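Local coordinates for ribonuclease H (Uncultured organism, PDB 4IBN), which probably cleaves the RNA strand of RNA-DNA hybrids endonucleolytically, with magnesium as cofactor, leaving 5'-phosphomonoester ends, at residues A18-E23 with R195-P200; S74-F79 with W129-Q134; D102-W107 with V141-V146. All blocks are in the same frame, centred on the assembly; numbering follows the deposited sequence.

Contact 1 (A18-E23 with R195-P200); sequences AVYADE and RLEPFP
Two flat rings, those of Tyr20 and Phe199, set the shape of this contact between strand 16-25 and the loop that follows helix 187-192. The phenol of Tyr20 is met at its edge, in the ring plane, by Glu197 OE1, which lies 3.9 Å from Tyr20 CE1, and by a water beyond the hydroxyl. Because OE1 comes in at the edge, with the carboxylate turned 50° from the ring, nothing stacks here. One face of the Phe199 ring carries Pro200 CD, 3.3 Å above the plane and offset toward the rim.

Tyr20 OH sits against the aliphatic stem of Glu197, with CG of that residue 3.6 Å away. Glu197 CG is anti to the backbone N (chi1 178°) and the chain bends at chi2, which brings the carboxylate round beside the phenol edge. No direct hydrogen bond joins the segments; water 1 bridges them instead, 2.6 Å from Tyr20 OH and donating to Glu197 O at 3.0 Å. Glu197 O also accepts from Gln154 NE2, and Glu197 OE1 is hydrogen-bonded to His152 NE2, whose ring also meets Tyr20. At the start of the strand segment the touch is apolar: Ala18 CB packs 3.8 Å from Pro200 CD and 4.1 Å from Phe199 CE1.

Further along the same strand, Asp22 and Glu23 lie close to Asp96 and are probably the first two residues of the DEDN active-site motif. The loop meets only the beginning of segment 18-23, well away from both. Its attachment divides into an oily half at Ala18 and a water-mediated half at Tyr20, where the phenol hydroxyl gains a polar partner without bonding to the carboxylate beside it.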
# COMPACT_ATOMS: atom_id res chain seq x y z
N ALA A 18 4.56 9.36 -3.68
CA ALA A 18 5.22 8.28 -3.00
C ALA A 18 4.31 7.80 -1.92
O ALA A 18 3.87 8.55 -1.14
CB ALA A 18 6.54 8.73 -2.43
N VAL A 19 4.07 6.50 -1.93
CA VAL A 19 3.14 5.86 -1.05
C VAL A 19 3.86 4.88 -0.14
O VAL A 19 4.72 4.23 -0.58
CB VAL A 19 2.12 5.10 -1.88
CG1 VAL A 19 1.30 4.23 -1.03
CG2 VAL A 19 1.28 6.08 -2.65
N TYR A 20 3.52 4.90 1.14
CA TYR A 20 4.14 4.05 2.12
C TYR A 20 3.04 3.32 2.84
O TYR A 20 2.25 3.92 3.45
CB TYR A 20 4.97 4.86 3.13
CG TYR A 20 6.08 5.64 2.48
CD1 TYR A 20 7.29 5.09 2.31
CD2 TYR A 20 5.87 6.91 2.02
CE1 TYR A 20 8.27 5.77 1.70
CE2 TYR A 20 6.84 7.59 1.42
CZ TYR A 20 8.05 7.00 1.25
OH TYR A 20 9.09 7.63 0.64
N ALA A 21 3.05 2.00 2.75
CA ALA A 21 1.96 1.18 3.23
C ALA A 21 2.42 0.14 4.23
O ALA A 21 3.52 -0.26 4.17
CB ALA A 21 1.30 0.53 2.08
N ASP A 22 1.54 -0.21 5.16
CA ASP A 22 1.80 -1.28 6.12
C ASP A 22 0.51 -1.92 6.55
O ASP A 22 -0.50 -1.43 6.29
CB ASP A 22 2.58 -0.84 7.34
CG ASP A 22 3.10 -2.02 8.14
OD1 ASP A 22 3.69 -2.87 7.58
OD2 ASP A 22 2.84 -2.14 9.31
N GLU A 23 0.64 -3.06 7.18
CA GLU A 23 -0.52 -3.76 7.70
C GLU A 23 -0.19 -4.38 9.03
O GLU A 23 0.94 -4.61 9.29
CB GLU A 23 -0.97 -4.84 6.74
CG GLU A 23 0.03 -5.93 6.45
CD GLU A 23 1.29 -5.39 5.78
OE1 GLU A 23 1.15 -4.70 4.79
OE2 GLU A 23 2.40 -5.62 6.25
N ARG A 195 14.97 7.36 10.29
CA ARG A 195 15.46 8.03 9.10
C ARG A 195 14.33 8.27 8.15
O ARG A 195 13.59 7.39 7.89
CB ARG A 195 16.49 7.18 8.40
CG ARG A 195 17.86 7.34 8.94
CD ARG A 195 18.59 6.06 8.92
NE ARG A 195 19.19 5.86 7.67
CZ ARG A 195 19.54 4.69 7.20
NH1 ARG A 195 19.30 3.57 7.89
NH2 ARG A 195 20.11 4.63 6.04
N LEU A 196 14.22 9.48 7.64
CA LEU A 196 13.19 9.85 6.70
C LEU A 196 13.64 9.63 5.26
O LEU A 196 14.73 9.92 4.94
CB LEU A 196 12.86 11.30 6.89
CG LEU A 196 11.75 11.86 6.07
CD1 LEU A 196 10.44 11.53 6.67
CD2 LEU A 196 11.92 13.31 5.96
N GLU A 197 12.77 9.11 4.41
CA GLU A 197 13.11 8.96 3.01
C GLU A 197 12.70 10.22 2.25
O GLU A 197 11.62 10.61 2.26
CB GLU A 197 12.43 7.75 2.43
CG GLU A 197 12.66 7.53 0.98
CD GLU A 197 12.66 6.05 0.51
OE1 GLU A 197 12.06 5.15 1.12
OE2 GLU A 197 13.27 5.85 -0.56
N PRO A 198 13.65 10.81 1.57
CA PRO A 198 13.35 11.99 0.76
C PRO A 198 12.42 11.64 -0.38
O PRO A 198 12.40 10.53 -0.80
CB PRO A 198 14.72 12.39 0.19
CG PRO A 198 15.67 11.64 0.92
CD PRO A 198 15.04 10.42 1.42
N PHE A 199 11.66 12.61 -0.84
CA PHE A 199 10.74 12.39 -1.93
C PHE A 199 11.50 12.03 -3.21
O PHE A 199 12.52 12.52 -3.48
CB PHE A 199 9.90 13.64 -2.16
CG PHE A 199 8.71 13.42 -3.07
CD1 PHE A 199 7.53 12.97 -2.56
CD2 PHE A 199 8.79 13.64 -4.41
CE1 PHE A 199 6.51 12.77 -3.37
CE2 PHE A 199 7.73 13.43 -5.19
CZ PHE A 199 6.61 13.00 -4.68
N PRO A 200 10.95 11.14 -3.98
CA PRO A 200 11.67 10.68 -5.15
C PRO A 200 11.82 11.68 -6.27
O PRO A 200 11.02 12.52 -6.44
CB PRO A 200 10.85 9.49 -5.61
CG PRO A 200 9.56 9.69 -5.11
CD PRO A 200 9.72 10.38 -3.79
O HOH W 1 9.38 10.14 0.25

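Contact 2 (S74-F79 with W129-Q134); sequences SVIEAF and WQEAVQ
Ile76 reaches from helix 67-82 onto the backbone of helix 126-136 at Glu131 and Ala132. From its CB the longer branch leaves with CG1 anti to the carbonyl carbon (chi1 -64°), and CG1 comes down on Ala132, 3.6 Å from its CA and 3.9 Å from its CB. The chain then runs on nearly straight (chi2 164°), carrying CD1 past Ala132 N to within 3.9 Å of Glu131 CB. That methyl also passes 4.2 Å from Glu131 OE1, the oxygen that pairs with Arg80 of helix 67-82 in a salt bridge.

One residue earlier on the same helix, Val75 CG1 approaches Ala132 CB at 4.2 Å, and the alanine methyl is thereby touched by both neighbours. Leu72 also packs on Ala132, while Leu128 meets Ile76. The contact joins two helices of the RNase H fold, and Met104 of a third, helix 98-113, packs against Ala132 as well.

The two helix segments run in nearly the same direction, 29° apart, with their axes 8.6 Å from each other at closest approach. A side chain as short as that of Ala132 fits this spacing: Ile76 CA and Ala132 CA are 5.0 Å apart. No hydrogen bond crosses between the segments, and they are held by largely buried hydrocarbon from Ile76, Val75 and Ala132, with the Glu131-Arg80 ion pair adding a charged link between the two helices at the partly exposed Glu131.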
# COMPACT_ATOMS: atom_id res chain seq x y z
N SER A 74 -4.20 -2.72 1.63
CA SER A 74 -3.40 -1.52 1.62
C SER A 74 -3.19 -1.07 0.20
O SER A 74 -3.21 0.08 -0.09
CB SER A 74 -2.08 -1.69 2.39
OG SER A 74 -1.06 -2.32 1.69
N VAL A 75 -2.95 -2.01 -0.68
CA VAL A 75 -2.83 -1.65 -2.08
C VAL A 75 -4.15 -1.16 -2.66
O VAL A 75 -4.21 -0.15 -3.28
CB VAL A 75 -2.42 -2.85 -2.91
CG1 VAL A 75 -2.36 -2.49 -4.40
CG2 VAL A 75 -1.11 -3.32 -2.48
N ILE A 76 -5.20 -1.92 -2.46
CA ILE A 76 -6.44 -1.55 -3.04
C ILE A 76 -6.93 -0.22 -2.58
O ILE A 76 -7.33 0.59 -3.34
CB ILE A 76 -7.50 -2.57 -2.68
CG1 ILE A 76 -7.17 -3.91 -3.27
CG2 ILE A 76 -8.85 -2.13 -3.14
CD1 ILE A 76 -7.96 -5.06 -2.65
N GLU A 77 -6.89 0.01 -1.29
CA GLU A 77 -7.35 1.27 -0.79
C GLU A 77 -6.52 2.43 -1.29
O GLU A 77 -7.04 3.48 -1.54
CB GLU A 77 -7.42 1.29 0.73
CG GLU A 77 -8.42 0.37 1.27
CD GLU A 77 -9.82 0.64 0.80
OE1 GLU A 77 -10.20 1.77 0.73
OE2 GLU A 77 -10.55 -0.31 0.53
N ALA A 78 -5.23 2.24 -1.40
CA ALA A 78 -4.37 3.30 -1.87
C ALA A 78 -4.65 3.72 -3.28
O ALA A 78 -4.79 4.84 -3.56
CB ALA A 78 -2.92 2.86 -1.79
N PHE A 79 -4.69 2.75 -4.14
CA PHE A 79 -4.94 3.00 -5.53
C PHE A 79 -6.35 3.45 -5.84
O PHE A 79 -6.59 4.12 -6.81
CB PHE A 79 -4.46 1.85 -6.39
CG PHE A 79 -2.99 1.80 -6.53
CD1 PHE A 79 -2.36 2.52 -7.47
CD2 PHE A 79 -2.23 1.07 -5.68
CE1 PHE A 79 -1.06 2.48 -7.57
CE2 PHE A 79 -0.92 1.06 -5.77
CZ PHE A 79 -0.33 1.76 -6.71
N TRP A 129 -6.40 -10.41 -4.90
CA TRP A 129 -5.33 -10.10 -5.81
C TRP A 129 -5.91 -9.51 -7.08
O TRP A 129 -5.40 -8.59 -7.60
CB TRP A 129 -4.50 -11.32 -6.15
CG TRP A 129 -3.41 -11.57 -5.21
CD1 TRP A 129 -3.32 -12.58 -4.32
CD2 TRP A 129 -2.23 -10.82 -5.06
NE1 TRP A 129 -2.16 -12.51 -3.64
CE2 TRP A 129 -1.47 -11.43 -4.07
CE3 TRP A 129 -1.70 -9.71 -5.71
CZ2 TRP A 129 -0.26 -10.94 -3.68
CZ3 TRP A 129 -0.51 -9.24 -5.30
CH2 TRP A 129 0.21 -9.85 -4.31
N GLN A 130 -7.00 -10.08 -7.55
CA GLN A 130 -7.64 -9.55 -8.73
C GLN A 130 -8.14 -8.12 -8.54
O GLN A 130 -8.01 -7.34 -9.40
CB GLN A 130 -8.78 -10.46 -9.23
CG GLN A 130 -8.33 -11.77 -9.75
CD GLN A 130 -9.48 -12.64 -10.26
OE1 GLN A 130 -10.57 -12.49 -9.86
NE2 GLN A 130 -9.20 -13.51 -11.14
N GLU A 131 -8.72 -7.85 -7.40
CA GLU A 131 -9.11 -6.51 -7.06
C GLU A 131 -7.92 -5.55 -6.96
O GLU A 131 -7.99 -4.43 -7.35
CB GLU A 131 -9.89 -6.49 -5.74
CG GLU A 131 -11.19 -7.14 -5.78
CD GLU A 131 -12.07 -6.85 -4.56
OE1 GLU A 131 -11.89 -5.82 -3.91
OE2 GLU A 131 -12.97 -7.64 -4.32
N ALA A 132 -6.84 -6.01 -6.40
CA ALA A 132 -5.68 -5.18 -6.33
C ALA A 132 -5.12 -4.86 -7.68
O ALA A 132 -4.67 -3.79 -7.89
CB ALA A 132 -4.66 -5.81 -5.50
N VAL A 133 -5.08 -5.84 -8.56
CA VAL A 133 -4.55 -5.64 -9.89
C VAL A 133 -5.40 -4.62 -10.63
O VAL A 133 -4.92 -3.79 -11.30
CB VAL A 133 -4.47 -6.93 -10.68
CG1 VAL A 133 -4.27 -6.66 -12.13
CG2 VAL A 133 -3.41 -7.83 -10.14
N GLN A 134 -6.68 -4.74 -10.49
CA GLN A 134 -7.56 -3.78 -11.10
C GLN A 134 -7.41 -2.37 -10.55
O GLN A 134 -7.55 -1.45 -11.25
CB GLN A 134 -8.99 -4.25 -10.92
CG GLN A 134 -10.02 -3.48 -11.64
CD GLN A 134 -11.28 -4.30 -11.78
OE1 GLN A 134 -11.93 -4.61 -10.81
NE2 GLN A 134 -11.58 -4.71 -12.98

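Contact 3 (D102-W107 with V141-V146); sequences DGMTRW and VEWRWV
Two residues before Met104, which with Thr105 touches Trp143, the helix carbonyl Asp102 O takes two backbone N-H groups: Arg106 N at 2.9 Å and Trp107 N at 3.0 Å. The second bond, five residues on, belongs to the wider pi-type turn at this point of helix 98-113.

The indole of Trp143, on strand 140-145, is sandwiched. Over one face stands Met104 CB, 3.6 Å from the centroid of the five-membered ring and 16° off the normal, a CH-pi contact. The methionine chain bends at chi2 (-72°), which carries CG and SD along toward the benzo ring; SD lies 4.6 Å from the centroid of that ring, an oblique Met-aromatic contact. The opposite face is covered by Val141 CG1, 3.4 Å above the plane, from two residues back on the same strand. Thr105 adds its methyl, CG2 being 3.9 Å from Trp143 CD1, while its OG1 turns back to Val101 O in its own helix. Phe93 and Val136 pack against the indole as well.

Glu142, flanking Trp143, forms a salt bridge along the strand: Arg144 NE donates to Glu142 OE2 at 3.0 Å, nearly straight at 168°, from above the carboxylate plane.

Replacing Trp143 with an alanine would probably leave Met104 and Val141 without the flat surface they press from two sides, opening a gap between helix and sheet. Helix 98-113 is seated on the outermost strand of the RNase H sheet by dispersion and CH-pi contacts, with the strand's ion pair lying apart from this interface.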
# COMPACT_ATOMS: atom_id res chain seq x y z
N ASP A 102 6.70 -8.95 -4.32
CA ASP A 102 6.93 -10.10 -5.17
C ASP A 102 5.66 -10.49 -5.94
O ASP A 102 5.73 -10.95 -7.03
CB ASP A 102 7.50 -11.27 -4.40
CG ASP A 102 8.85 -10.99 -3.83
OD1 ASP A 102 9.60 -10.25 -4.43
OD2 ASP A 102 9.14 -11.56 -2.81
N GLY A 103 4.52 -10.36 -5.33
CA GLY A 103 3.30 -10.66 -6.04
C GLY A 103 3.05 -9.75 -7.21
O GLY A 103 2.72 -10.19 -8.24
N MET A 104 3.21 -8.46 -7.00
CA MET A 104 3.01 -7.51 -8.08
C MET A 104 4.05 -7.56 -9.18
O MET A 104 3.79 -7.16 -10.25
CB MET A 104 2.86 -6.10 -7.58
CG MET A 104 1.68 -5.95 -6.73
SD MET A 104 0.18 -6.01 -7.75
CE MET A 104 -1.05 -5.42 -6.64
N THR A 105 5.25 -7.94 -8.84
CA THR A 105 6.30 -7.95 -9.82
C THR A 105 6.49 -9.27 -10.48
O THR A 105 7.07 -9.34 -11.53
CB THR A 105 7.66 -7.54 -9.24
OG1 THR A 105 8.02 -8.36 -8.15
CG2 THR A 105 7.65 -6.10 -8.81
N ARG A 106 6.09 -10.33 -9.80
CA ARG A 106 6.24 -11.68 -10.29
C ARG A 106 5.01 -12.54 -10.26
O ARG A 106 4.58 -13.00 -11.24
CB ARG A 106 7.33 -12.40 -9.53
CG ARG A 106 8.66 -11.86 -9.69
CD ARG A 106 9.69 -12.61 -8.86
NE ARG A 106 10.98 -12.01 -9.02
CZ ARG A 106 11.94 -12.52 -9.76
NH1 ARG A 106 11.76 -13.67 -10.38
NH2 ARG A 106 13.09 -11.89 -9.86
N TRP A 107 4.47 -12.79 -9.09
CA TRP A 107 3.47 -13.83 -8.96
C TRP A 107 2.18 -13.61 -9.76
O TRP A 107 1.65 -14.54 -10.24
CB TRP A 107 3.16 -14.10 -7.50
CG TRP A 107 4.30 -14.29 -6.60
CD1 TRP A 107 5.53 -14.69 -6.89
CD2 TRP A 107 4.27 -14.10 -5.20
NE1 TRP A 107 6.30 -14.74 -5.77
CE2 TRP A 107 5.52 -14.37 -4.71
CE3 TRP A 107 3.29 -13.71 -4.32
CZ2 TRP A 107 5.82 -14.31 -3.37
CZ3 TRP A 107 3.61 -13.61 -2.97
CH2 TRP A 107 4.85 -13.92 -2.53
N VAL A 141 3.59 2.01 -11.55
CA VAL A 141 4.04 1.75 -10.21
C VAL A 141 5.42 1.15 -10.13
O VAL A 141 5.73 0.28 -10.86
CB VAL A 141 3.07 0.86 -9.46
CG1 VAL A 141 3.41 0.82 -7.97
CG2 VAL A 141 1.66 1.34 -9.63
N GLU A 142 6.24 1.70 -9.25
CA GLU A 142 7.50 1.11 -8.91
C GLU A 142 7.29 0.53 -7.55
O GLU A 142 6.99 1.22 -6.66
CB GLU A 142 8.63 2.14 -8.87
CG GLU A 142 9.91 1.58 -8.32
CD GLU A 142 11.09 2.51 -8.33
OE1 GLU A 142 11.01 3.59 -8.88
OE2 GLU A 142 12.10 2.12 -7.79
N TRP A 143 7.45 -0.77 -7.44
CA TRP A 143 7.21 -1.47 -6.20
C TRP A 143 8.51 -1.62 -5.42
O TRP A 143 9.46 -2.08 -5.96
CB TRP A 143 6.60 -2.87 -6.50
CG TRP A 143 5.32 -2.83 -7.29
CD1 TRP A 143 5.18 -3.03 -8.60
CD2 TRP A 143 4.02 -2.58 -6.79
NE1 TRP A 143 3.88 -2.90 -8.98
CE2 TRP A 143 3.15 -2.62 -7.86
CE3 TRP A 143 3.51 -2.33 -5.54
CZ2 TRP A 143 1.81 -2.40 -7.71
CZ3 TRP A 143 2.20 -2.13 -5.40
CH2 TRP A 143 1.35 -2.15 -6.46
N ARG A 144 8.55 -1.19 -4.16
CA ARG A 144 9.76 -1.23 -3.36
C ARG A 144 9.50 -1.89 -2.02
O ARG A 144 8.50 -1.64 -1.46
CB ARG A 144 10.25 0.18 -3.06
CG ARG A 144 10.72 0.96 -4.25
CD ARG A 144 11.49 2.17 -3.86
NE ARG A 144 11.88 3.01 -4.96
CZ ARG A 144 12.26 4.26 -4.82
NH1 ARG A 144 12.31 4.81 -3.65
NH2 ARG A 144 12.56 4.98 -5.87
N TRP A 145 10.44 -2.72 -1.55
CA TRP A 145 10.37 -3.35 -0.24
C TRP A 145 11.37 -2.72 0.72
O TRP A 145 12.45 -2.38 0.35
CB TRP A 145 10.69 -4.85 -0.35
CG TRP A 145 10.73 -5.56 0.92
CD1 TRP A 145 9.71 -5.84 1.68
CD2 TRP A 145 11.87 -6.08 1.57
NE1 TRP A 145 10.08 -6.49 2.78
CE2 TRP A 145 11.43 -6.65 2.75
CE3 TRP A 145 13.21 -6.10 1.29
CZ2 TRP A 145 12.27 -7.24 3.64
CZ3 TRP A 145 14.05 -6.69 2.18
CH2 TRP A 145 13.57 -7.25 3.34
N VAL A 146 10.95 -2.57 1.97
CA VAL A 146 11.85 -2.25 3.06
C VAL A 146 11.51 -3.12 4.24
O VAL A 146 10.42 -3.55 4.36
CB VAL A 146 11.68 -0.79 3.54
CG1 VAL A 146 12.24 0.18 2.51
CG2 VAL A 146 10.29 -0.50 3.85

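All three contacts lie in one RNase H fold. Contacts 1 and 3 reach the same mixed sheet, on strands 16-25 and 140-145, with strand 90-95 between them and centres about 15 Å apart; Glu197 and Arg144 form a long, weak ion pair between them. Contact 2 joins helices 67-82 and 126-136, centre to centre about 13 Å from contact 3 and about 18 Å from contact 1. Met104 CE touches Val75 and Ala132, tying contacts 2 and 3 into one core, while Ala21 against Ser74 connects contacts 1 and 2. Along the chain contacts 2 and 3 cross, both inside the span closed by contact 1, and residues 195-200 return the chain to the first strand.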